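Local coordinates for protein histone-lysine N-methyltransferase, H3 lysine-9 specific SUVH6 (Arabidopsis thaliana, PDB 6A5K) that transfers methyl groups from S-adenosylmethionine to histone H3 and probably recognises methylated non-CG DNA through its SRA domain, at residues A[163-166]-A[167-170]; A[44-47]-A[48-52]. The protein carries 1 engineered substitution. One frame throughout, in Å; residues are numbered along the deposited sequence.

Interaction 1 of 2, residues A[163-166]-A[167-170]; sequences TSIE and KQTP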
ATOM      1  N   THR A 163     -17.396  -1.250  31.990  1.00 22.95           N
ATOM      2  CA  THR A 163     -16.529  -1.932  32.947  1.00 21.66           C
ATOM      3  C   THR A 163     -15.059  -1.573  32.731  1.00 20.17           C
ATOM      4  O   THR A 163     -14.265  -1.532  33.682  1.00 21.91           O
ATOM      5  CB  THR A 163     -16.718  -3.460  32.857  1.00 28.19           C
ATOM      6  OG1 THR A 163     -18.105  -3.772  33.040  1.00 27.07           O
ATOM      7  CG2 THR A 163     -15.888  -4.192  33.914  1.00 26.29           C
ATOM      8  N   SER A 164     -14.699  -1.297  31.478  1.00 19.47           N
ATOM      9  CA  SER A 164     -13.343  -0.841  31.168  1.00 23.09           C
ATOM     10  C   SER A 164     -12.955   0.388  31.990  1.00 21.59           C
ATOM     11  O   SER A 164     -11.795   0.553  32.361  1.00 23.60           O
ATOM     12  CB  SER A 164     -13.199  -0.528  29.672  1.00 21.49           C
ATOM     13  OG  SER A 164     -13.156  -1.715  28.897  1.00 18.78           O
ATOM     14  N   ILE A 165     -13.934   1.248  32.263  1.00 18.35           N
ATOM     15  CA  ILE A 165     -13.718   2.426  33.100  1.00 21.35           C
ATOM     16  C   ILE A 165     -13.234   2.042  34.496  1.00 23.45           C
ATOM     17  O   ILE A 165     -12.250   2.591  35.002  1.00 22.73           O
ATOM     18  CB  ILE A 165     -15.005   3.262  33.235  1.00 23.13           C
ATOM     19  CG1 ILE A 165     -15.479   3.730  31.860  1.00 22.17           C
ATOM     20  CG2 ILE A 165     -14.782   4.458  34.156  1.00 24.65           C
ATOM     21  CD1 ILE A 165     -16.829   4.421  31.878  1.00 24.96           C
ATOM     22  N   GLU A 166     -13.928   1.091  35.109  1.00 23.05           N
ATOM     23  CA  GLU A 166     -13.581   0.663  36.464  1.00 31.95           C
ATOM     24  C   GLU A 166     -12.252  -0.073  36.506  1.00 31.46           C
ATOM     25  O   GLU A 166     -11.471   0.117  37.437  1.00 33.58           O
ATOM     26  CB  GLU A 166     -14.666  -0.233  37.065  1.00 38.36           C
ATOM     27  CG  GLU A 166     -16.085   0.192  36.762  1.00 50.17           C
ATOM     28  CD  GLU A 166     -17.090  -0.914  37.044  1.00 59.13           C
ATOM     29  OE1 GLU A 166     -16.715  -1.906  37.712  1.00 61.64           O
ATOM     30  OE2 GLU A 166     -18.255  -0.785  36.613  1.00 61.04           O
ATOM     31  N   LYS A 167     -11.989  -0.913  35.507  1.00 28.92           N
ATOM     32  CA  LYS A 167     -10.744  -1.681  35.507  1.00 28.28           C
ATOM     33  C   LYS A 167      -9.562  -0.886  34.944  1.00 28.44           C
ATOM     34  O   LYS A 167      -8.402  -1.235  35.182  1.00 27.76           O
ATOM     35  CB  LYS A 167     -10.918  -2.984  34.720  1.00 29.31           C
ATOM     36  CG  LYS A 167     -12.092  -3.834  35.175  1.00 30.49           C
ATOM     37  CD  LYS A 167     -11.846  -4.434  36.543  1.00 38.39           C
ATOM     38  CE  LYS A 167     -12.635  -5.720  36.717  1.00 46.21           C
ATOM     39  NZ  LYS A 167     -14.017  -5.452  37.203  1.00 50.39           N
ATOM     40  N   GLN A 168      -9.865   0.182  34.211  1.00 26.46           N
ATOM     41  CA  GLN A 168      -8.847   0.985  33.532  1.00 25.13           C
ATOM     42  C   GLN A 168      -7.950   0.112  32.664  1.00 24.54           C
ATOM     43  O   GLN A 168      -6.728   0.248  32.662  1.00 27.68           O
ATOM     44  CB  GLN A 168      -8.024   1.784  34.543  1.00 27.75           C
ATOM     45  CG  GLN A 168      -8.778   2.986  35.093  1.00 27.52           C
ATOM     46  CD  GLN A 168      -9.129   3.988  34.004  1.00 30.63           C
ATOM     47  OE1 GLN A 168      -8.250   4.625  33.422  1.00 32.04           O
ATOM     48  NE2 GLN A 168     -10.421   4.117  33.710  1.00 30.26           N
ATOM     49  N   THR A 169      -8.587  -0.791  31.930  1.00 25.60           N
ATOM     50  CA  THR A 169      -7.903  -1.656  30.978  1.00 26.15           C
ATOM     51  C   THR A 169      -7.903  -1.026  29.585  1.00 24.74           C
ATOM     52  O   THR A 169      -8.832  -0.300  29.232  1.00 22.30           O
ATOM     53  CB  THR A 169      -8.565  -3.041  30.931  1.00 26.39           C
ATOM     54  OG1 THR A 169      -9.987  -2.879  30.894  1.00 27.05           O
ATOM     55  CG2 THR A 169      -8.191  -3.849  32.166  1.00 28.79           C
ATOM     56  N   PRO A 170      -6.857  -1.298  28.786  1.00 24.39           N
ATOM     57  CA  PRO A 170      -6.738  -0.638  27.481  1.00 22.01           C
ATOM     58  C   PRO A 170      -7.780  -1.105  26.457  1.00 19.62           C
ATOM     59  O   PRO A 170      -8.260  -2.240  26.512  1.00 21.01           O
ATOM     60  CB  PRO A 170      -5.321  -1.016  27.029  1.00 18.28           C
ATOM     61  CG  PRO A 170      -5.073  -2.338  27.684  1.00 21.68           C
ATOM     62  CD  PRO A 170      -5.743  -2.234  29.034  1.00 22.80           C
TER
HETATM   63  O   HOH W   1     -10.226   1.896  30.334  1.00 20.04           O
HETATM   64  O   HOH W   2     -10.743  -2.585  28.386  1.00 20.59           O
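Ser164 O, near the end of helix 156-167, is held by two donors: the backbone N of Gln168 gives it a short but badly bent, weak bond of 2.7 Å, and a water gives it a second at 2.9 Å. That same water donates to Thr169 O, tying the last turn to the chain that leaves it. One residue earlier, Lys167 N meets Thr163 O at 3.0 Å, the last well-aligned helical bond before Gln168 turns into the left-handed region (phi 53°) and breaks the spiral. The Gln168 side chain then folds back on the helix: its bend at chi2 (-62°) brings NE2 to 2.7 Å from Ile165 O, on a carbonyl lone pair, with a nearly straight N-H (177°) and the acceptor lying in the amide plane. NE2 also donates to Val198 O, which should fix the amide's rotation. A second water joins the hydroxyls of Ser164 and Thr169, 2.6 Å from OG of Ser164 and from OG1 of Thr169 alike; Ser164 OG is further bonded to Ala108 N. Lys167 runs alongside Thr163 in the same direction, its NZ 4.0 Å from CG2 of Thr163, while the Thr163 hydroxyl bonds to Leu159 O. In the SRA domain this turn carries the chain from helix 156-167 into strand 171-176. Ser164 and Ile165 rest on Val198 of strand 190-205, and Lys167 and Thr169 on Val107 of strand 105-113 and Tyr102 of strand 97-102.

Interaction 2 of 2, residues A[44-47]-A[48-52]; sequences IDFE and ASTIL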
ATOM      1  N   ILE A  44     -16.378 -10.535  -2.295  1.00 21.38           N
ATOM      2  CA  ILE A  44     -15.038 -11.078  -2.451  1.00 22.32           C
ATOM      3  C   ILE A  44     -14.294 -11.126  -1.117  1.00 18.72           C
ATOM      4  O   ILE A  44     -13.470 -12.009  -0.906  1.00 18.49           O
ATOM      5  CB  ILE A  44     -14.199 -10.287  -3.496  1.00 28.45           C
ATOM      6  CG1 ILE A  44     -13.913  -8.861  -3.026  1.00 27.85           C
ATOM      7  CG2 ILE A  44     -14.896 -10.292  -4.861  1.00 28.26           C
ATOM      8  CD1 ILE A  44     -13.154  -8.022  -4.051  1.00 25.79           C
ATOM      9  N   ASP A  45     -14.601 -10.200  -0.213  1.00 20.24           N
ATOM     10  CA  ASP A  45     -13.946 -10.200   1.096  1.00 22.28           C
ATOM     11  C   ASP A  45     -14.411 -11.394   1.929  1.00 21.50           C
ATOM     12  O   ASP A  45     -13.616 -12.037   2.614  1.00 20.19           O
ATOM     13  CB  ASP A  45     -14.207  -8.885   1.847  1.00 24.33           C
ATOM     14  CG  ASP A  45     -15.687  -8.575   2.008  1.00 30.50           C
ATOM     15  OD1 ASP A  45     -16.472  -8.866   1.078  1.00 33.68           O
ATOM     16  OD2 ASP A  45     -16.064  -8.030   3.069  1.00 24.39           O
ATOM     17  N   PHE A  46     -15.703 -11.695   1.853  1.00 21.76           N
ATOM     18  CA  PHE A  46     -16.265 -12.841   2.554  1.00 23.58           C
ATOM     19  C   PHE A  46     -15.682 -14.158   2.026  1.00 24.65           C
ATOM     20  O   PHE A  46     -15.280 -15.034   2.803  1.00 25.72           O
ATOM     21  CB  PHE A  46     -17.784 -12.842   2.417  1.00 25.72           C
ATOM     22  CG  PHE A  46     -18.477 -13.787   3.348  1.00 32.54           C
ATOM     23  CD1 PHE A  46     -18.931 -13.352   4.581  1.00 38.03           C
ATOM     24  CD2 PHE A  46     -18.687 -15.111   2.989  1.00 36.77           C
ATOM     25  CE1 PHE A  46     -19.579 -14.219   5.443  1.00 40.99           C
ATOM     26  CE2 PHE A  46     -19.333 -15.985   3.846  1.00 37.91           C
ATOM     27  CZ  PHE A  46     -19.781 -15.538   5.072  1.00 40.12           C
ATOM     28  N   GLU A  47     -15.633 -14.289   0.702  1.00 22.86           N
ATOM     29  CA  GLU A  47     -15.116 -15.499   0.067  1.00 22.68           C
ATOM     30  C   GLU A  47     -13.630 -15.700   0.352  1.00 20.79           C
ATOM     31  O   GLU A  47     -13.192 -16.821   0.669  1.00 21.23           O
ATOM     32  CB  GLU A  47     -15.377 -15.461  -1.443  1.00 26.17           C
ATOM     33  CG  GLU A  47     -16.858 -15.445  -1.798  1.00 33.64           C
ATOM     34  CD  GLU A  47     -17.124 -15.660  -3.277  1.00 43.48           C
ATOM     35  OE1 GLU A  47     -16.156 -15.827  -4.051  1.00 42.52           O
ATOM     36  OE2 GLU A  47     -18.313 -15.667  -3.664  1.00 50.76           O
ATOM     37  N   ALA A  48     -12.864 -14.613   0.256  1.00 17.87           N
ATOM     38  CA  ALA A  48     -11.443 -14.650   0.567  1.00 17.86           C
ATOM     39  C   ALA A  48     -11.221 -15.034   2.022  1.00 19.31           C
ATOM     40  O   ALA A  48     -10.324 -15.824   2.336  1.00 21.10           O
ATOM     41  CB  ALA A  48     -10.784 -13.295   0.267  1.00 21.36           C
ATOM     42  N   SER A  49     -12.040 -14.465   2.905  1.00 20.49           N
ATOM     43  CA  SER A  49     -11.960 -14.784   4.328  1.00 21.92           C
ATOM     44  C   SER A  49     -12.193 -16.270   4.556  1.00 22.39           C
ATOM     45  O   SER A  49     -11.477 -16.898   5.332  1.00 20.59           O
ATOM     46  CB  SER A  49     -12.974 -13.966   5.142  1.00 24.81           C
ATOM     47  OG  SER A  49     -12.682 -12.579   5.092  1.00 25.67           O
ATOM     48  N   THR A  50     -13.205 -16.826   3.893  1.00 24.38           N
ATOM     49  CA  THR A  50     -13.504 -18.246   4.038  1.00 26.76           C
ATOM     50  C   THR A  50     -12.321 -19.095   3.589  1.00 25.23           C
ATOM     51  O   THR A  50     -11.940 -20.062   4.269  1.00 21.70           O
ATOM     52  CB  THR A  50     -14.759 -18.648   3.240  1.00 30.93           C
ATOM     53  OG1 THR A  50     -15.909 -18.020   3.820  1.00 34.23           O
ATOM     54  CG2 THR A  50     -14.949 -20.155   3.265  1.00 41.76           C
ATOM     55  N   ILE A  51     -11.727 -18.719   2.456  1.00 20.40           N
ATOM     56  CA  ILE A  51     -10.582 -19.459   1.924  1.00 23.68           C
ATOM     57  C   ILE A  51      -9.387 -19.428   2.882  1.00 22.07           C
ATOM     58  O   ILE A  51      -8.774 -20.462   3.160  1.00 20.60           O
ATOM     59  CB  ILE A  51     -10.169 -18.919   0.537  1.00 21.51           C
ATOM     60  CG1 ILE A  51     -11.261 -19.258  -0.490  1.00 24.09           C
ATOM     61  CG2 ILE A  51      -8.841 -19.512   0.096  1.00 19.53           C
ATOM     62  CD1 ILE A  51     -11.125 -18.512  -1.797  1.00 22.56           C
ATOM     63  N   LEU A  52      -9.077 -18.252   3.415  1.00 20.95           N
ATOM     64  CA  LEU A  52      -7.975 -18.138   4.368  1.00 16.28           C
ATOM     65  C   LEU A  52      -8.260 -18.905   5.662  1.00 17.12           C
ATOM     66  O   LEU A  52      -7.365 -19.515   6.248  1.00 17.25           O
ATOM     67  CB  LEU A  52      -7.684 -16.664   4.675  1.00 15.05           C
ATOM     68  CG  LEU A  52      -6.583 -15.995   3.846  1.00 14.04           C
ATOM     69  CD1 LEU A  52      -6.988 -15.759   2.396  1.00 16.87           C
ATOM     70  CD2 LEU A  52      -6.144 -14.694   4.500  1.00 14.88           C
TER
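Asp45 O takes two bonds from Ser49, one from its backbone N at 2.9 Å and one from its hydroxyl OG at 2.7 Å. The two donors come from opposite faces of the carbonyl plane. With OG beside the backbone N (chi1 -65°), the hydroxyl folds back along the helix to the oxygen its own N-H already uses. This is the packed side: Ser49 lies against Phe17, Met82 and Ile86, and Ala48, whose N bonds to Ile44 O at 2.9 Å, presses on Phe17 and Val20. Replacing Ser49 by alanine is likely to leave Asp45 O with the backbone N-H alone of its two Ser49 donors. The i to i+4 ladder is that of an alpha-helix, and residues 44-54 form a short one that sets this side against helices 5-29 and 81-87. The ladder runs on to Ile51 N and Glu47 O, 3.0 Å apart, where CG1 of Ile51 also comes to 3.3 Å from Glu47 O. Glu47 stretches out to a salt bridge with Arg37, and Asp45 has one with Arg43. The outer side is looser. Phe46 O again accepts two bonds from one residue, Thr50, but here the hydroxyl OG1 is at 3.2 Å, longer than its counterpart at Ser49. The Phe46 ring, swung out with CG anti to the backbone N (chi1 -167°), crosses the Thr50 side chain obliquely. CE2 of Phe46 comes no closer than 4.0 Å to OG1 of Thr50, and both residues lie on the outside of the molecule, where each touches a crystal neighbour.

In the fold
Interactions 1 and 2 are separate local contacts, each within a few residues of chain. Their centres lie about 34 Å apart and their nearest atoms about 24 Å, so neither touches the other. Interaction 2 comes first along the chain, its centre about 20 Å from the centre of the chain; that of interaction 1, about 35 Å from the same point, is far out in the SRA domain. Helix 44-54 packs on helix 81-87, which belongs to the same SRA domain as interaction 1; Ile51 and Leu52 of interaction 2 also meet Leu420 of the SET domain. Neither contact contributes residues to the S-adenosylmethionine pocket or to the zinc sites.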